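Local atomic coordinates of cytokinin riboside 5'-monophosphate phosphoribohydrolase (PDB entry 5ZI9), a protein that belongs to the LOG-like proteins of the SLOG clan and has a Rossmann-like alpha/beta fold in which helices flank a parallel sheet. Residues R98-A103 against A244-E249; P88-G93 against A119-L124. All blocks are in the same frame, centred on the assembly; numbering follows the deposited sequence.

Interaction 1: R98-A103 against A244-E249; sequences RGLVEA and ALVSKE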
# COMPACT_ATOMS: atom_id res chain seq x y z
N ARG B 98 36.84 -15.85 2.51
CA ARG B 98 37.36 -16.63 1.38
C ARG B 98 36.83 -18.03 1.42
O ARG B 98 36.39 -18.57 0.38
CB ARG B 98 38.88 -16.68 1.43
CG ARG B 98 39.52 -16.08 0.21
CD ARG B 98 40.85 -15.45 0.55
NE ARG B 98 41.86 -16.48 0.50
CZ ARG B 98 42.95 -16.50 1.24
NH1 ARG B 98 43.24 -15.53 2.12
NH2 ARG B 98 43.78 -17.52 1.07
N GLY B 99 36.92 -18.61 2.62
CA GLY B 99 36.39 -19.93 2.88
C GLY B 99 34.96 -20.08 2.38
O GLY B 99 34.63 -21.02 1.64
N LEU B 100 34.11 -19.11 2.74
CA LEU B 100 32.66 -19.19 2.42
C LEU B 100 32.38 -19.07 0.94
O LEU B 100 31.52 -19.77 0.42
CB LEU B 100 31.87 -18.13 3.20
CG LEU B 100 32.02 -18.39 4.71
CD1 LEU B 100 31.76 -17.15 5.53
CD2 LEU B 100 31.15 -19.55 5.18
N VAL B 101 33.13 -18.21 0.27
CA VAL B 101 33.00 -18.05 -1.19
C VAL B 101 33.29 -19.38 -1.89
O VAL B 101 32.49 -19.86 -2.70
CB VAL B 101 33.94 -16.92 -1.72
CG1 VAL B 101 33.98 -16.92 -3.24
CG2 VAL B 101 33.45 -15.58 -1.23
N GLU B 102 34.44 -19.96 -1.54
CA GLU B 102 34.89 -21.24 -2.06
C GLU B 102 33.88 -22.34 -1.81
O GLU B 102 33.79 -23.26 -2.62
CB GLU B 102 36.25 -21.62 -1.46
CG GLU B 102 37.44 -21.32 -2.37
CD GLU B 102 38.62 -20.70 -1.65
OE1 GLU B 102 38.89 -21.06 -0.46
OE2 GLU B 102 39.27 -19.83 -2.28
N ALA B 103 33.14 -22.26 -0.70
CA ALA B 103 32.04 -23.21 -0.42
C ALA B 103 30.74 -22.95 -1.18
O ALA B 103 29.78 -23.70 -1.01
CB ALA B 103 31.77 -23.25 1.06
N ALA B 244 33.26 -25.69 7.12
CA ALA B 244 32.73 -27.02 6.87
C ALA B 244 31.38 -27.23 7.58
O ALA B 244 30.42 -27.79 7.00
CB ALA B 244 33.73 -28.06 7.33
N LEU B 245 31.35 -26.79 8.84
CA LEU B 245 30.15 -26.85 9.66
C LEU B 245 28.97 -26.19 8.99
O LEU B 245 27.88 -26.78 8.95
CB LEU B 245 30.35 -26.19 11.02
CG LEU B 245 31.19 -27.04 11.99
CD1 LEU B 245 31.81 -26.19 13.10
CD2 LEU B 245 30.34 -28.16 12.57
N VAL B 246 29.20 -25.00 8.46
CA VAL B 246 28.16 -24.22 7.84
C VAL B 246 27.67 -24.89 6.55
O VAL B 246 26.46 -24.94 6.34
CB VAL B 246 28.62 -22.77 7.63
CG1 VAL B 246 27.91 -22.13 6.47
CG2 VAL B 246 28.39 -21.97 8.91
N SER B 247 28.58 -25.41 5.71
CA SER B 247 28.18 -26.04 4.43
C SER B 247 27.47 -27.36 4.66
O SER B 247 26.53 -27.70 3.92
CB SER B 247 29.36 -26.26 3.48
OG SER B 247 30.45 -25.43 3.83
N LYS B 248 27.91 -28.10 5.68
CA LYS B 248 27.21 -29.32 6.08
C LYS B 248 25.74 -29.01 6.46
O LYS B 248 24.82 -29.45 5.77
CB LYS B 248 27.96 -30.03 7.22
CG LYS B 248 27.87 -31.55 7.21
CD LYS B 248 27.21 -32.18 8.46
CE LYS B 248 27.80 -33.58 8.73
NZ LYS B 248 27.33 -34.25 9.97
N GLU B 249 25.56 -28.17 7.48
CA GLU B 249 24.22 -27.82 8.02
C GLU B 249 23.27 -26.90 7.18
O GLU B 249 22.05 -27.07 7.27
CB GLU B 249 24.37 -27.25 9.45
CG GLU B 249 24.36 -28.27 10.59
CD GLU B 249 25.15 -27.82 11.82
OE1 GLU B 249 24.65 -26.98 12.61
OE2 GLU B 249 26.28 -28.31 12.03

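Interaction 2: P88-G93 against A119-L124; sequences PEYDAG and ANKGAL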
# COMPACT_ATOMS: atom_id res chain seq x y z
N PRO B 88 45.15 -10.92 14.45
CA PRO B 88 44.85 -12.32 14.13
C PRO B 88 43.36 -12.55 13.95
O PRO B 88 42.97 -13.37 13.12
CB PRO B 88 45.40 -13.12 15.34
CG PRO B 88 45.87 -12.11 16.33
CD PRO B 88 46.05 -10.81 15.61
N GLU B 89 42.53 -11.85 14.72
CA GLU B 89 41.06 -11.87 14.47
C GLU B 89 40.70 -11.40 13.05
O GLU B 89 39.88 -12.01 12.37
CB GLU B 89 40.33 -11.01 15.51
CG GLU B 89 40.19 -11.67 16.86
CD GLU B 89 39.62 -10.72 17.90
OE1 GLU B 89 38.91 -9.72 17.58
OE2 GLU B 89 39.89 -10.99 19.08
N TYR B 90 41.36 -10.33 12.62
CA TYR B 90 41.13 -9.76 11.32
C TYR B 90 41.55 -10.73 10.25
O TYR B 90 40.81 -10.92 9.27
CB TYR B 90 41.88 -8.45 11.19
CG TYR B 90 41.51 -7.65 9.96
CD1 TYR B 90 41.97 -8.02 8.69
CD2 TYR B 90 40.68 -6.52 10.06
CE1 TYR B 90 41.64 -7.30 7.57
CE2 TYR B 90 40.34 -5.79 8.93
CZ TYR B 90 40.83 -6.19 7.68
OH TYR B 90 40.54 -5.48 6.53
N ASP B 91 42.73 -11.36 10.43
CA ASP B 91 43.22 -12.32 9.44
C ASP B 91 42.25 -13.49 9.35
O ASP B 91 41.93 -13.95 8.25
CB ASP B 91 44.65 -12.80 9.75
CG ASP B 91 45.16 -13.84 8.72
OD1 ASP B 91 45.24 -13.55 7.49
OD2 ASP B 91 45.44 -14.98 9.16
N ALA B 92 41.74 -13.94 10.49
CA ALA B 92 40.71 -14.99 10.52
C ALA B 92 39.45 -14.62 9.70
O ALA B 92 38.94 -15.46 8.94
CB ALA B 92 40.35 -15.31 11.95
N GLY B 93 38.99 -13.37 9.83
CA GLY B 93 37.86 -12.87 9.05
C GLY B 93 38.08 -12.88 7.55
O GLY B 93 37.15 -13.20 6.78
N ALA B 119 35.80 -9.81 6.61
CA ALA B 119 35.03 -10.81 5.84
C ALA B 119 34.71 -10.35 4.40
O ALA B 119 34.88 -11.12 3.44
CB ALA B 119 33.78 -11.25 6.61
N ASN B 120 34.31 -9.10 4.23
CA ASN B 120 34.01 -8.62 2.87
C ASN B 120 35.28 -8.68 2.01
O ASN B 120 35.22 -9.04 0.82
CB ASN B 120 33.52 -7.17 2.88
CG ASN B 120 32.11 -7.03 3.36
OD1 ASN B 120 31.87 -6.36 4.36
ND2 ASN B 120 31.15 -7.59 2.61
N LYS B 121 36.41 -8.31 2.61
CA LYS B 121 37.69 -8.37 1.94
C LYS B 121 38.01 -9.76 1.44
O LYS B 121 38.34 -9.95 0.24
CB LYS B 121 38.79 -7.89 2.88
CG LYS B 121 40.21 -8.03 2.33
CD LYS B 121 41.08 -6.84 2.71
CE LYS B 121 42.44 -7.21 3.28
NZ LYS B 121 43.44 -7.22 2.18
N GLY B 122 37.91 -10.72 2.35
CA GLY B 122 38.12 -12.12 2.03
C GLY B 122 37.22 -12.57 0.90
O GLY B 122 37.67 -13.30 0.04
N ALA B 123 35.97 -12.14 0.87
CA ALA B 123 35.03 -12.61 -0.14
C ALA B 123 35.38 -12.14 -1.53
O ALA B 123 35.06 -12.80 -2.54
CB ALA B 123 33.63 -12.21 0.22
N LEU B 124 36.04 -10.97 -1.59
CA LEU B 124 36.50 -10.37 -2.84
C LEU B 124 37.76 -11.04 -3.36
O LEU B 124 37.86 -11.34 -4.56
CB LEU B 124 36.75 -8.86 -2.68
CG LEU B 124 35.53 -7.94 -2.79
CD1 LEU B 124 36.03 -6.53 -3.05
CD2 LEU B 124 34.49 -8.37 -3.84

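Interaction 1: R98-A103 against A244-E249
L100 and V246 meet through their methyl groups, with CD2 of L100 lying 4.3 Å from CG1 of V246. The two reach this meeting differently. The bond from CA to CB of V246 already points at the other helix, whereas that of L100 does not, and the leucine closes the distance with its outer branch. Its torsions (chi1 -62°, chi2 157°) bring CD2 round to the valine, and the side chain also lies on I75 and V77 of the central strand 74-78. V246 shares I75 and adds F105, so the pair belongs to the layer between helices and sheet.

Nearer the solvent, a second pairing forms where helix 88-102 has just ended. CB of A103 points at S247, and OG of S247 stands 3.8 Å away, a van der Waals approach without a hydrogen bond. The hydroxyl is held by the carbonyl of V243, one turn earlier in its own helix; the nearly eclipsed chi1 of -20° goes with this bond. With few atoms touching, the seam is slim, apolar beneath and mixed at its margin. Such side-by-side helices, both laid on the same strand, are characteristic of the helical layer of a Rossmann-like alpha/beta sandwich.

Interaction 2: P88-G93 against A119-L124
G93 and A119 bring two helix backbones close, their CA atoms 4.7 Å apart. They illustrate how successive helices of a Rossmann-like fold pack together: helix 88-102 connects the parallel strands 74-78 and 106-109 in a beta-alpha-beta crossover, and helix 115-125 follows the second of these. The carbonyl O of G93 faces CA of A119 at 3.3 Å, with an angle of 149° at the hydrogen, a CA-H...O contact rather than a conventional hydrogen bond. Glycine brings no side chain to this crossing, and G122, one turn beyond A119, is equally bare, which allows main chain to lie against main chain. CB of A119 leads away overall, yet it still grazes the G93 carbonyl O at 3.9 Å, and it also rests on T109 of strand 106-109.

To one side of this backbone seam, Y90 and K121 cross at about a right angle. The tyrosine has CG anti to its main-chain nitrogen (chi1 -169°), which carries the ring out towards the lysine. K121 is extended at its first torsion but bent at the three that follow, and its methylene CE arrives at the edge of the ring, near the ring plane. The meeting is thus an aliphatic chain passing a phenol, with V94 and Y146 also touching the lysine. CD and CE of K121 both lie 4.1 Å from OH of Y90, at the hydroxyl end of the ring, while the hydrogen bond of that OH is made with OE1 of E117, a residue of the same helix as the lysine.

Of the helices in contact, 88-102 comes first along the chain from the N terminus and serves both contacts: its opening turns enter interaction 2, and its last turn, with A103 just beyond, enters interaction 1. Interaction 2 closes the shorter loop, returning after strand 106-109 at helix 115-125. Interaction 1 stays open until the C-terminal helix 239-249, so the two loops cross, the segments alternating along the chain. Their centres are 14 Å apart, and they touch directly where CG of R98 packs 3.3 Å from the carbonyl O of G122. Together they join helix 88-102 to the next helix and to the last, linking distant parts of the sequence within one alpha/beta domain.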